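Local structure of lactate dehydrogenase, adjacent gene encodes predicted malate dehydrogenase (Cryptosporidium parvum, 4ND2) at residues T156-H161 with S167-N172; G273-I278 with L287-T292; A80-R85 with S91-G96; D26-V31 with K242-Y247. The protein probably catalyses the NAD-dependent interconversion of (S)-lactate and pyruvate, and is captured here with pyruvate and 3-acetylpyridine adenine dinucleotide. All coordinates share one frame; numbering follows the deposited sequence.

In the fold
The four contacts sample both halves of a two-domain dehydrogenase. Contact 3 belongs to the nucleotide-binding half and borders the dinucleotide itself; its Leu93 side chain also comes to about 8 Å from the bound pyruvate. Contacts 1 and 2 lie in the C-terminal half, their centres about 17 Å apart, and touch where Asn172 ND2 packs 3.9 Å from Leu289 CD2. Both also border the third subunit. Contact 4 ties the two halves together, and the chain loop it closes contains contacts 1 and 3. It meets contact 2 where Ile278 CG2 lies 3.8 Å from Ala246 CB. Contact 3 stands apart, its centre about 31 Å from that of contact 1.

Contact 1: T156-H161 with S167-N172; sequences TFIAQH and SDVSAN
Val169 fits its forked side chain against one turn of the helix 147-162, and each branch finds a different partner. CG1 lies opposite the backbone N (chi1 177°) and meets Ile158, 3.9 Å from CG2 of that isoleucine. On the other branch, Val169 CG2 lies 4.0 Å from Ala159 CB. Two neighbouring helical residues are thus divided between the two methyls of a single valine.

Ile158 gives the second largest share of the buried surface. Its chain slants across that of Val169, and the delta methyl runs on past it: CD1 ends 3.9 Å from Ala171 CB while remaining 4.1 Å from Val169 CG1. Val169 and Ala171 both direct CB toward the helix, and Ser170 between them points away. No hydrogen bond crosses between the two segments, so van der Waals contact alone joins these side chains; Arg155 NE, earlier on the same helix, does hydrogen-bond to Val169 O.

Helix 206-227 adds Ile212 to the apolar surroundings of Ile158, while Asp168 and Asn172 hydrogen-bond to the third subunit. Only six residues separate Ala159 from Ala166, which also touch. The result is a helix joined by a short connection to a strand of an antiparallel sheet that packs on it, an element of the alpha/beta C-terminal domain of the LDH/MDH superfamily.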
loop_
_atom_site.group_PDB
_atom_site.type_symbol
_atom_site.label_atom_id
_atom_site.label_comp_id
_atom_site.label_asym_id
_atom_site.label_seq_id
_atom_site.Cartn_x
_atom_site.Cartn_y
_atom_site.Cartn_z
ATOM N N THR A 156 3.277 -22.074 0.327
ATOM C CA THR A 156 2.171 -21.978 1.276
ATOM C C THR A 156 2.019 -23.255 2.100
ATOM O O THR A 156 1.837 -23.190 3.312
ATOM C CB THR A 156 0.851 -21.653 0.542
ATOM O OG1 THR A 156 0.961 -20.359 -0.062
ATOM C CG2 THR A 156 -0.339 -21.655 1.492
ATOM N N PHE A 157 2.107 -24.405 1.438
ATOM C CA PHE A 157 1.958 -25.693 2.111
ATOM C C PHE A 157 3.110 -25.962 3.080
ATOM O O PHE A 157 2.892 -26.478 4.171
ATOM C CB PHE A 157 1.833 -26.834 1.095
ATOM C CG PHE A 157 0.648 -26.709 0.167
ATOM C CD1 PHE A 157 -0.530 -26.082 0.572
ATOM C CD2 PHE A 157 0.703 -27.244 -1.111
ATOM C CE1 PHE A 157 -1.612 -25.978 -0.287
ATOM C CE2 PHE A 157 -0.381 -27.149 -1.970
ATOM C CZ PHE A 157 -1.536 -26.514 -1.559
ATOM N N ILE A 158 4.324 -25.593 2.685
ATOM C CA ILE A 158 5.483 -25.685 3.575
ATOM C C ILE A 158 5.281 -24.764 4.777
ATOM O O ILE A 158 5.490 -25.172 5.922
ATOM C CB ILE A 158 6.792 -25.306 2.852
ATOM C CG1 ILE A 158 7.102 -26.323 1.751
ATOM C CG2 ILE A 158 7.953 -25.233 3.843
ATOM C CD1 ILE A 158 8.051 -25.812 0.688
ATOM N N ALA A 159 4.867 -23.527 4.503
ATOM C CA ALA A 159 4.642 -22.526 5.548
ATOM C C ALA A 159 3.576 -22.964 6.544
ATOM O O ALA A 159 3.713 -22.735 7.749
ATOM C CB ALA A 159 4.258 -21.192 4.924
ATOM N N GLN A 160 2.519 -23.595 6.038
ATOM C CA GLN A 160 1.429 -24.076 6.888
ATOM C C GLN A 160 1.872 -25.220 7.801
ATOM O O GLN A 160 1.371 -25.346 8.920
ATOM C CB GLN A 160 0.216 -24.486 6.043
ATOM C CG GLN A 160 -0.572 -23.286 5.530
ATOM C CD GLN A 160 -1.691 -23.648 4.567
ATOM O OE1 GLN A 160 -1.591 -24.608 3.800
ATOM N NE2 GLN A 160 -2.761 -22.864 4.590
ATOM N N HIS A 161 2.805 -26.049 7.335
ATOM C CA HIS A 161 3.364 -27.099 8.184
ATOM C C HIS A 161 4.125 -26.494 9.365
ATOM O O HIS A 161 3.854 -26.828 10.515
ATOM C CB HIS A 161 4.290 -28.036 7.399
ATOM C CG HIS A 161 5.027 -29.004 8.270
ATOM N ND1 HIS A 161 4.457 -30.170 8.733
ATOM C CD2 HIS A 161 6.273 -28.958 8.800
ATOM C CE1 HIS A 161 5.325 -30.807 9.500
ATOM N NE2 HIS A 161 6.434 -30.093 9.556
ATOM N N SER A 167 5.938 -15.882 3.047
ATOM C CA SER A 167 6.902 -14.994 2.396
ATOM C C SER A 167 8.351 -15.314 2.782
ATOM O O SER A 167 9.273 -14.971 2.049
ATOM C CB SER A 167 6.585 -13.527 2.714
ATOM O OG SER A 167 5.330 -13.144 2.161
ATOM N N ASP A 168 8.544 -15.972 3.925
ATOM C CA ASP A 168 9.879 -16.360 4.389
ATOM C C ASP A 168 10.273 -17.788 3.996
ATOM O O ASP A 168 11.320 -18.283 4.417
ATOM C CB ASP A 168 9.974 -16.178 5.905
ATOM C CG ASP A 168 9.815 -14.727 6.323
ATOM O OD1 ASP A 168 10.423 -13.854 5.667
ATOM O OD2 ASP A 168 9.083 -14.460 7.300
ATOM N N VAL A 169 9.433 -18.446 3.200
ATOM C CA VAL A 169 9.775 -19.731 2.601
ATOM C C VAL A 169 10.223 -19.494 1.165
ATOM O O VAL A 169 9.509 -18.860 0.383
ATOM C CB VAL A 169 8.577 -20.701 2.592
ATOM C CG1 VAL A 169 8.946 -22.005 1.890
ATOM C CG2 VAL A 169 8.101 -20.968 4.012
ATOM N N SER A 170 11.411 -19.994 0.832
ATOM C CA SER A 170 11.902 -20.003 -0.541
ATOM C C SER A 170 11.667 -21.397 -1.108
ATOM O O SER A 170 12.124 -22.387 -0.531
ATOM C CB SER A 170 13.394 -19.665 -0.583
ATOM O OG SER A 170 13.896 -19.703 -1.912
ATOM N N ALA A 171 10.938 -21.476 -2.218
ATOM C CA ALA A 171 10.628 -22.760 -2.848
ATOM C C ALA A 171 10.211 -22.565 -4.305
ATOM O O ALA A 171 9.439 -21.660 -4.619
ATOM C CB ALA A 171 9.533 -23.477 -2.078
ATOM N N ASN A 172 10.731 -23.419 -5.185
ATOM C CA ASN A 172 10.467 -23.323 -6.611
ATOM C C ASN A 172 9.814 -24.583 -7.154
ATOM O O ASN A 172 10.148 -25.697 -6.738
ATOM C CB ASN A 172 11.766 -23.058 -7.371
ATOM C CG ASN A 172 12.226 -21.620 -7.250
ATOM O OD1 ASN A 172 11.537 -20.701 -7.697
ATOM N ND2 ASN A 172 13.389 -21.414 -6.643
#

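Contact 2: G273-I278 with L287-T292; sequences GVPTII and LELDLT
Where the antiparallel meander of strands 253-261, 270-279 and 284-286 runs out into the loop before helix 293-314, Pro275 and Leu287 still hold the pattern of the sheet. Leu287 N donates to Pro275 O over 2.8 Å, with an N-H...O angle of 166°, and the donor approaches nearly in line with the carbonyl bond.

Apolar contacts spread out on both sides of this bond along the strand. The proline ring presents CG to Leu289, 3.9 Å from its CD1, and the two side chains lie at a slant. Ile277 bends its chain at CG1 (chi2 -58°), which brings CD1 to 4.1 Å from Leu287 CD1; Leu287 has CG beside its backbone N (chi1 -55°), with the rest of the chain extended to that methyl.

The hydroxyl of Tyr265 hydrogen-bonds to Leu287 O and to Leu289 N, and Val190 of the third subunit packs on Leu287. The last strand of a three-stranded antiparallel meander thus passes into the loop leading to the C-terminal helix.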
loop_
_atom_site.group_PDB
_atom_site.type_symbol
_atom_site.label_atom_id
_atom_site.label_comp_id
_atom_site.label_asym_id
_atom_site.label_seq_id
_atom_site.Cartn_x
_atom_site.Cartn_y
_atom_site.Cartn_z
ATOM N N GLY A 273 8.538 -24.288 -17.405
ATOM C CA GLY A 273 8.690 -23.591 -16.135
ATOM C C GLY A 273 10.129 -23.552 -15.652
ATOM O O GLY A 273 10.736 -24.595 -15.413
ATOM N N VAL A 274 10.670 -22.342 -15.518
ATOM C CA VAL A 274 12.019 -22.125 -14.994
ATOM C C VAL A 274 12.064 -20.821 -14.201
ATOM O O VAL A 274 11.216 -19.951 -14.410
ATOM C CB VAL A 274 13.070 -22.037 -16.122
ATOM C CG1 VAL A 274 13.275 -23.395 -16.777
ATOM C CG2 VAL A 274 12.679 -20.990 -17.162
ATOM N N PRO A 275 13.056 -20.673 -13.298
ATOM C CA PRO A 275 13.237 -19.381 -12.628
ATOM C C PRO A 275 13.853 -18.340 -13.566
ATOM O O PRO A 275 14.995 -18.501 -14.002
ATOM C CB PRO A 275 14.186 -19.701 -11.458
ATOM C CG PRO A 275 14.382 -21.183 -11.459
ATOM C CD PRO A 275 14.032 -21.670 -12.829
ATOM N N THR A 276 13.090 -17.299 -13.884
ATOM C CA THR A 276 13.553 -16.238 -14.773
ATOM C C THR A 276 13.826 -14.964 -13.988
ATOM O O THR A 276 13.405 -14.832 -12.842
ATOM C CB THR A 276 12.496 -15.890 -15.842
ATOM O OG1 THR A 276 11.385 -15.231 -15.221
ATOM C CG2 THR A 276 12.010 -17.140 -16.562
ATOM N N ILE A 277 14.534 -14.036 -14.624
ATOM C CA ILE A 277 14.606 -12.656 -14.171
ATOM C C ILE A 277 13.758 -11.836 -15.140
ATOM O O ILE A 277 14.010 -11.857 -16.344
ATOM C CB ILE A 277 16.051 -12.115 -14.185
ATOM C CG1 ILE A 277 16.975 -12.997 -13.334
ATOM C CG2 ILE A 277 16.090 -10.669 -13.704
ATOM C CD1 ILE A 277 16.551 -13.131 -11.886
ATOM N N ILE A 278 12.752 -11.132 -14.620
ATOM C CA ILE A 278 11.886 -10.291 -15.452
ATOM C C ILE A 278 12.115 -8.806 -15.165
ATOM O O ILE A 278 12.131 -8.380 -14.005
ATOM C CB ILE A 278 10.391 -10.640 -15.267
ATOM C CG1 ILE A 278 10.137 -12.075 -15.744
ATOM C CG2 ILE A 278 9.510 -9.656 -16.034
ATOM C CD1 ILE A 278 8.697 -12.530 -15.659
ATOM N N LEU A 287 17.780 -18.570 -14.321
ATOM C CA LEU A 287 18.676 -19.076 -13.281
ATOM C C LEU A 287 18.710 -20.604 -13.276
ATOM O O LEU A 287 17.694 -21.254 -13.529
ATOM C CB LEU A 287 18.243 -18.577 -11.902
ATOM C CG LEU A 287 18.109 -17.064 -11.726
ATOM C CD1 LEU A 287 17.738 -16.741 -10.286
ATOM C CD2 LEU A 287 19.389 -16.345 -12.124
ATOM N N GLU A 288 19.882 -21.162 -12.971
ATOM C CA GLU A 288 20.078 -22.612 -12.928
ATOM C C GLU A 288 20.082 -23.125 -11.489
ATOM O O GLU A 288 21.061 -22.944 -10.762
ATOM C CB GLU A 288 21.400 -22.990 -13.606
ATOM C CG GLU A 288 21.493 -22.574 -15.064
ATOM C CD GLU A 288 22.824 -22.927 -15.714
ATOM O OE1 GLU A 288 23.794 -23.251 -14.994
ATOM O OE2 GLU A 288 22.899 -22.870 -16.962
ATOM N N LEU A 289 18.987 -23.768 -11.088
ATOM C CA LEU A 289 18.888 -24.391 -9.767
ATOM C C LEU A 289 19.823 -25.593 -9.654
ATOM O O LEU A 289 20.154 -26.226 -10.654
ATOM C CB LEU A 289 17.453 -24.849 -9.489
ATOM C CG LEU A 289 16.387 -23.764 -9.320
ATOM C CD1 LEU A 289 14.999 -24.386 -9.310
ATOM C CD2 LEU A 289 16.627 -22.967 -8.047
ATOM N N ASP A 290 20.237 -25.896 -8.428
ATOM C CA ASP A 290 21.070 -27.064 -8.156
ATOM C C ASP A 290 20.163 -28.269 -7.935
ATOM O O ASP A 290 19.692 -28.507 -6.824
ATOM C CB ASP A 290 21.952 -26.813 -6.928
ATOM C CG ASP A 290 23.002 -27.896 -6.720
ATOM O OD1 ASP A 290 23.453 -28.509 -7.714
ATOM O OD2 ASP A 290 23.384 -28.127 -5.552
ATOM N N LEU A 291 19.912 -29.018 -9.004
ATOM C CA LEU A 291 19.006 -30.160 -8.951
ATOM C C LEU A 291 19.750 -31.447 -8.627
ATOM O O LEU A 291 20.853 -31.677 -9.120
ATOM C CB LEU A 291 18.279 -30.325 -10.287
ATOM C CG LEU A 291 17.410 -29.151 -10.745
ATOM C CD1 LEU A 291 16.814 -29.442 -12.114
ATOM C CD2 LEU A 291 16.317 -28.858 -9.727
ATOM N N THR A 292 19.128 -32.289 -7.806
ATOM C CA THR A 292 19.645 -33.624 -7.527
ATOM C C THR A 292 19.449 -34.504 -8.763
ATOM O O THR A 292 18.662 -34.157 -9.649
ATOM C CB THR A 292 18.911 -34.279 -6.342
ATOM O OG1 THR A 292 17.520 -34.416 -6.658
ATOM C CG2 THR A 292 19.067 -33.447 -5.074
#

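Contact 3: A80-R85 with S91-G96; sequences ASIPGR and SELLFG. With A3D (3-acetylpyridine adenine dinucleotide), chain C.
Leu93 comes across the side chain of Ile82 at a slant, its CD2 methyl 3.8 Å from Ile82 CG1 and 3.9 Å from Gly84 O. Ile82 holds CG1 between its backbone N and carbonyl carbon (chi1 65°), which sends CG2 the other way, to the backbone of Gly96 at 3.9 Å from its CA. Gly96, with no side chain, lets the methyl lie directly against the helix backbone.

The loop that follows strand 75-78 of the Rossmann fold lines the cofactor site here, and the other methyl of Leu93 turns to it: CD1 stands 3.8 Å from O2D of the bound dinucleotide. Ser81 meets the same ribose with OG 3.0 Å from O3D. Its N-H makes a weak bond to O4B of the adenosine ribose. Asn97 hydrogen-bonds both to Ser81 OG, through ND2, and to the backbone N of Ile82, while Ala80 CB lies 3.5 Å from N3A of the adenine.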
loop_
_atom_site.group_PDB
_atom_site.type_symbol
_atom_site.label_atom_id
_atom_site.label_comp_id
_atom_site.label_asym_id
_atom_site.label_seq_id
_atom_site.Cartn_x
_atom_site.Cartn_y
_atom_site.Cartn_z
ATOM N N ALA A 80 -8.222 -15.936 -22.520
ATOM C CA ALA A 80 -9.308 -16.437 -23.364
ATOM C C ALA A 80 -9.272 -17.955 -23.473
ATOM O O ALA A 80 -8.206 -18.551 -23.628
ATOM C CB ALA A 80 -9.239 -15.809 -24.747
ATOM N N SER A 81 -10.446 -18.572 -23.392
ATOM C CA SER A 81 -10.556 -20.023 -23.370
ATOM C C SER A 81 -11.961 -20.481 -23.735
ATOM O O SER A 81 -12.936 -19.764 -23.499
ATOM C CB SER A 81 -10.206 -20.544 -21.974
ATOM O OG SER A 81 -10.416 -21.941 -21.864
ATOM N N ILE A 82 -12.050 -21.684 -24.300
ATOM C CA ILE A 82 -13.338 -22.340 -24.531
ATOM C C ILE A 82 -13.984 -22.655 -23.179
ATOM O O ILE A 82 -13.277 -22.824 -22.188
ATOM C CB ILE A 82 -13.196 -23.630 -25.375
ATOM C CG1 ILE A 82 -12.391 -24.708 -24.631
ATOM C CG2 ILE A 82 -12.554 -23.314 -26.719
ATOM C CD1 ILE A 82 -12.308 -26.023 -25.376
ATOM N N PRO A 83 -15.323 -22.734 -23.132
ATOM C CA PRO A 83 -15.999 -22.883 -21.841
ATOM C C PRO A 83 -15.821 -24.259 -21.198
ATOM O O PRO A 83 -15.521 -25.232 -21.887
ATOM C CB PRO A 83 -17.473 -22.636 -22.184
ATOM C CG PRO A 83 -17.598 -22.992 -23.621
ATOM C CD PRO A 83 -16.279 -22.656 -24.255
ATOM N N GLY A 84 -15.998 -24.318 -19.882
ATOM C CA GLY A 84 -15.969 -25.579 -19.144
ATOM C C GLY A 84 -14.591 -25.915 -18.607
ATOM O O GLY A 84 -13.593 -25.790 -19.317
ATOM N N ARG A 85 -14.539 -26.342 -17.347
ATOM C CA ARG A 85 -13.285 -26.763 -16.722
ATOM C C ARG A 85 -12.806 -28.090 -17.310
ATOM O O ARG A 85 -13.613 -28.873 -17.816
ATOM C CB ARG A 85 -13.443 -26.906 -15.202
ATOM C CG ARG A 85 -14.540 -27.866 -14.751
ATOM C CD ARG A 85 -14.297 -28.391 -13.343
ATOM N NE ARG A 85 -13.192 -29.351 -13.303
ATOM C CZ ARG A 85 -12.879 -30.119 -12.259
ATOM N NH1 ARG A 85 -13.581 -30.062 -11.130
ATOM N NH2 ARG A 85 -11.849 -30.955 -12.346
ATOM N N SER A 91 -4.863 -30.489 -20.637
ATOM C CA SER A 91 -4.669 -30.659 -22.080
ATOM C C SER A 91 -5.966 -30.925 -22.857
ATOM O O SER A 91 -5.965 -30.889 -24.083
ATOM C CB SER A 91 -3.670 -31.786 -22.346
ATOM O OG SER A 91 -4.186 -33.030 -21.909
ATOM N N GLU A 92 -7.062 -31.189 -22.149
ATOM C CA GLU A 92 -8.376 -31.354 -22.781
ATOM C C GLU A 92 -8.802 -30.115 -23.576
ATOM O O GLU A 92 -9.577 -30.221 -24.525
ATOM C CB GLU A 92 -9.438 -31.673 -21.730
ATOM C CG GLU A 92 -9.282 -33.041 -21.083
ATOM C CD GLU A 92 -10.094 -33.188 -19.810
ATOM O OE1 GLU A 92 -9.711 -34.019 -18.958
ATOM O OE2 GLU A 92 -11.110 -32.473 -19.653
ATOM N N LEU A 93 -8.289 -28.949 -23.186
ATOM C CA LEU A 93 -8.602 -27.685 -23.851
ATOM C C LEU A 93 -7.676 -27.374 -25.032
ATOM O O LEU A 93 -7.810 -26.321 -25.656
ATOM C CB LEU A 93 -8.516 -26.533 -22.841
ATOM C CG LEU A 93 -9.302 -26.685 -21.534
ATOM C CD1 LEU A 93 -9.002 -25.525 -20.594
ATOM C CD2 LEU A 93 -10.794 -26.786 -21.813
ATOM N N LEU A 94 -6.751 -28.287 -25.338
ATOM C CA LEU A 94 -5.683 -28.043 -26.312
ATOM C C LEU A 94 -6.168 -27.517 -27.666
ATOM O O LEU A 94 -5.752 -26.444 -28.099
ATOM C CB LEU A 94 -4.877 -29.329 -26.536
ATOM C CG LEU A 94 -3.732 -29.288 -27.549
ATOM C CD1 LEU A 94 -2.644 -28.330 -27.094
ATOM C CD2 LEU A 94 -3.169 -30.686 -27.757
ATOM N N PHE A 95 -7.035 -28.279 -28.329
ATOM C CA PHE A 95 -7.403 -27.982 -29.716
ATOM C C PHE A 95 -8.183 -26.676 -29.839
ATOM O O PHE A 95 -7.895 -25.857 -30.710
ATOM C CB PHE A 95 -8.201 -29.139 -30.334
ATOM C CG PHE A 95 -7.445 -30.444 -30.394
ATOM C CD1 PHE A 95 -8.001 -31.608 -29.881
ATOM C CD2 PHE A 95 -6.177 -30.508 -30.962
ATOM C CE1 PHE A 95 -7.309 -32.810 -29.933
ATOM C CE2 PHE A 95 -5.483 -31.707 -31.018
ATOM C CZ PHE A 95 -6.048 -32.858 -30.503
ATOM N N GLY A 96 -9.160 -26.484 -28.959
ATOM C CA GLY A 96 -9.983 -25.280 -28.974
ATOM C C GLY A 96 -9.212 -24.014 -28.637
ATOM O O GLY A 96 -9.364 -22.992 -29.303
HETATM P PA A3D C . -13.736 -18.325 -18.077
HETATM O O1A A3D C . -14.322 -17.743 -16.820
HETATM O O2A A3D C . -14.531 -19.334 -18.864
HETATM O O5B A3D C . -13.350 -17.120 -19.060
HETATM C C5B A3D C . -12.940 -17.330 -20.406
HETATM C C4B A3D C . -13.323 -16.090 -21.197
HETATM O O4B A3D C . -12.716 -16.127 -22.489
HETATM C C3B A3D C . -14.832 -15.977 -21.413
HETATM O O3B A3D C . -15.338 -14.753 -20.868
HETATM C C2B A3D C . -15.007 -16.029 -22.920
HETATM O O2B A3D C . -16.057 -15.193 -23.413
HETATM C C1B A3D C . -13.647 -15.575 -23.416
HETATM N N9A A3D C . -13.358 -15.991 -24.804
HETATM C C8A A3D C . -13.705 -17.138 -25.420
HETATM N N7A A3D C . -13.253 -17.138 -26.699
HETATM C C5A A3D C . -12.613 -15.976 -26.908
HETATM C C6A A3D C . -11.903 -15.331 -28.029
HETATM N N6A A3D C . -11.785 -15.951 -29.229
HETATM N N1A A3D C . -11.374 -14.104 -27.812
HETATM C C2A A3D C . -11.477 -13.466 -26.628
HETATM N N3A A3D C . -12.112 -13.998 -25.569
HETATM C C4A A3D C . -12.684 -15.224 -25.650
HETATM O O3 A3D C . -12.298 -19.003 -17.787
HETATM P PN A3D C . -11.282 -18.561 -16.609
HETATM O O1N A3D C . -11.736 -19.196 -15.325
HETATM O O2N A3D C . -11.052 -17.075 -16.660
HETATM O O5D A3D C . -9.931 -19.279 -17.100
HETATM C C5D A3D C . -9.310 -18.835 -18.302
HETATM C C4D A3D C . -8.190 -19.773 -18.736
HETATM O O4D A3D C . -7.128 -19.744 -17.775
HETATM C C3D A3D C . -8.625 -21.232 -18.857
HETATM O O3D A3D C . -8.072 -21.803 -20.043
HETATM C C2D A3D C . -8.020 -21.906 -17.647
HETATM O O2D A3D C . -7.721 -23.290 -17.846
HETATM C C1D A3D C . -6.754 -21.087 -17.466
HETATM N N1N A3D C . -6.172 -21.181 -16.129
HETATM C C2N A3D C . -4.853 -21.407 -16.030
HETATM C C3N A3D C . -4.239 -21.508 -14.790
HETATM C C7N A3D C . -2.766 -21.758 -14.680
HETATM O O7N A3D C . -2.292 -21.905 -13.572
HETATM C C8N A3D C . -1.907 -21.810 -15.906
HETATM C C4N A3D C . -5.008 -21.366 -13.642
HETATM C C5N A3D C . -6.368 -21.128 -13.767
HETATM C C6N A3D C . -6.932 -21.042 -15.033
#

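Contact 4: D26-V31 with K242-Y247; sequences DNLADV and KMAEAY
The backbones approach no closer than 7.3 Å, between Leu28 CA and Glu245 CA, where the chain leaves helix 14-26 through a Schellman motif with positive phi at Asn27. This turn leads into strand 30-34 of the Rossmann fold, and here it leans on helix 234-248 of the C-terminal half.

Leu28 holds CG anti to its backbone N (chi1 178°), which carries its methyls out to the aliphatic stem of Glu245. The two side chains cross at about a right angle, with Leu28 CD2 3.8 Å from Glu245 CG. Further along the extended glutamate chain, the carboxylates come near each other with planes inclined by 68° and Asp26 OD2 4.0 Å from Glu245 OE2. Two waters bridge these oxygens, each donating to both, which would offset the likely repulsion. Each acid also has a lysine partner elsewhere: Lys25 of the second subunit pairs with Asp26 OD1, and Lys251 with Glu245 OE1. That same OE1 takes Lys242 NZ at 3.2 Å on its syn side, 21° out of the carboxylate plane.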
loop_
_atom_site.group_PDB
_atom_site.type_symbol
_atom_site.label_atom_id
_atom_site.label_comp_id
_atom_site.label_asym_id
_atom_site.label_seq_id
_atom_site.Cartn_x
_atom_site.Cartn_y
_atom_site.Cartn_z
ATOM N N ASP A 26 -4.413 -1.371 -7.363
ATOM C CA ASP A 26 -3.013 -0.984 -7.137
ATOM C C ASP A 26 -2.592 0.257 -7.932
ATOM O O ASP A 26 -1.490 0.767 -7.739
ATOM C CB ASP A 26 -2.071 -2.137 -7.503
ATOM C CG ASP A 26 -2.269 -3.368 -6.630
ATOM O OD1 ASP A 26 -2.815 -3.249 -5.513
ATOM O OD2 ASP A 26 -1.871 -4.466 -7.066
ATOM N N ASN A 27 -3.459 0.729 -8.831
ATOM C CA ASN A 27 -3.113 1.799 -9.767
ATOM C C ASN A 27 -1.827 1.478 -10.542
ATOM O O ASN A 27 -0.997 2.353 -10.791
ATOM C CB ASN A 27 -3.000 3.148 -9.043
ATOM C CG ASN A 27 -2.945 4.333 -10.001
ATOM O OD1 ASN A 27 -3.544 4.319 -11.076
ATOM N ND2 ASN A 27 -2.227 5.366 -9.607
ATOM N N LEU A 28 -1.676 0.210 -10.918
ATOM C CA LEU A 28 -0.515 -0.248 -11.685
ATOM C C LEU A 28 -0.575 0.248 -13.130
ATOM O O LEU A 28 0.450 0.587 -13.723
ATOM C CB LEU A 28 -0.446 -1.777 -11.661
ATOM C CG LEU A 28 0.679 -2.461 -12.438
ATOM C CD1 LEU A 28 2.038 -2.078 -11.873
ATOM C CD2 LEU A 28 0.487 -3.970 -12.414
ATOM N N ALA A 29 -1.779 0.272 -13.694
ATOM C CA ALA A 29 -1.978 0.683 -15.079
ATOM C C ALA A 29 -3.456 0.916 -15.363
ATOM O O ALA A 29 -4.319 0.605 -14.535
ATOM C CB ALA A 29 -1.436 -0.383 -16.023
ATOM N N ASP A 30 -3.735 1.482 -16.531
ATOM C CA ASP A 30 -5.080 1.448 -17.096
ATOM C C ASP A 30 -5.309 0.042 -17.631
ATOM O O ASP A 30 -4.359 -0.641 -18.021
ATOM C CB ASP A 30 -5.229 2.451 -18.243
ATOM C CG ASP A 30 -5.259 3.895 -17.771
ATOM O OD1 ASP A 30 -5.453 4.159 -16.563
ATOM O OD2 ASP A 30 -5.100 4.780 -18.634
ATOM N N VAL A 31 -6.568 -0.379 -17.663
ATOM C CA VAL A 31 -6.919 -1.723 -18.100
ATOM C C VAL A 31 -7.926 -1.684 -19.248
ATOM O O VAL A 31 -8.892 -0.926 -19.205
ATOM C CB VAL A 31 -7.521 -2.541 -16.941
ATOM C CG1 VAL A 31 -7.926 -3.932 -17.415
ATOM C CG2 VAL A 31 -6.532 -2.632 -15.787
ATOM N N LYS A 242 1.551 -9.963 -10.511
ATOM C CA LYS A 242 2.933 -9.924 -10.028
ATOM C C LYS A 242 3.913 -9.936 -11.199
ATOM O O LYS A 242 4.909 -9.218 -11.185
ATOM C CB LYS A 242 3.227 -11.098 -9.083
ATOM C CG LYS A 242 2.394 -11.135 -7.805
ATOM C CD LYS A 242 2.497 -9.872 -6.961
ATOM C CE LYS A 242 3.899 -9.668 -6.400
ATOM N NZ LYS A 242 3.967 -8.437 -5.569
ATOM N N MET A 243 3.611 -10.732 -12.222
ATOM C CA MET A 243 4.442 -10.788 -13.428
ATOM C C MET A 243 4.389 -9.478 -14.215
ATOM O O MET A 243 5.413 -9.009 -14.709
ATOM C CB MET A 243 4.021 -11.962 -14.317
ATOM C CG MET A 243 4.288 -13.319 -13.686
ATOM S SD MET A 243 3.713 -14.710 -14.675
ATOM C CE MET A 243 4.798 -14.595 -16.093
ATOM N N ALA A 244 3.197 -8.893 -14.323
ATOM C CA ALA A 244 3.027 -7.597 -14.981
ATOM C C ALA A 244 3.783 -6.489 -14.245
ATOM O O ALA A 244 4.409 -5.639 -14.883
ATOM C CB ALA A 244 1.548 -7.243 -15.092
ATOM N N GLU A 245 3.715 -6.509 -12.912
ATOM C CA GLU A 245 4.471 -5.579 -12.060
ATOM C C GLU A 245 5.974 -5.631 -12.327
ATOM O O GLU A 245 6.632 -4.594 -12.423
ATOM C CB GLU A 245 4.265 -5.907 -10.581
ATOM C CG GLU A 245 2.926 -5.520 -9.981
ATOM C CD GLU A 245 2.782 -6.019 -8.553
ATOM O OE1 GLU A 245 3.813 -6.358 -7.932
ATOM O OE2 GLU A 245 1.643 -6.078 -8.046
ATOM N N ALA A 246 6.511 -6.847 -12.406
ATOM C CA ALA A 246 7.940 -7.054 -12.635
ATOM C C ALA A 246 8.401 -6.397 -13.932
ATOM O O ALA A 246 9.469 -5.785 -13.977
ATOM C CB ALA A 246 8.264 -8.540 -12.653
ATOM N N TYR A 247 7.588 -6.523 -14.978
ATOM C CA TYR A 247 7.885 -5.909 -16.265
ATOM C C TYR A 247 7.756 -4.387 -16.202
ATOM O O TYR A 247 8.686 -3.668 -16.558
ATOM C CB TYR A 247 6.966 -6.470 -17.359
ATOM C CG TYR A 247 7.230 -5.880 -18.725
ATOM C CD1 TYR A 247 8.289 -6.334 -19.506
ATOM C CD2 TYR A 247 6.429 -4.861 -19.234
ATOM C CE1 TYR A 247 8.545 -5.790 -20.753
ATOM C CE2 TYR A 247 6.675 -4.315 -20.484
ATOM C CZ TYR A 247 7.734 -4.781 -21.238
ATOM O OH TYR A 247 7.979 -4.243 -22.478
HETATM O O HOH W 1 0.061 -4.003 -8.936
HETATM O O HOH W 2 -0.632 -6.957 -6.375
#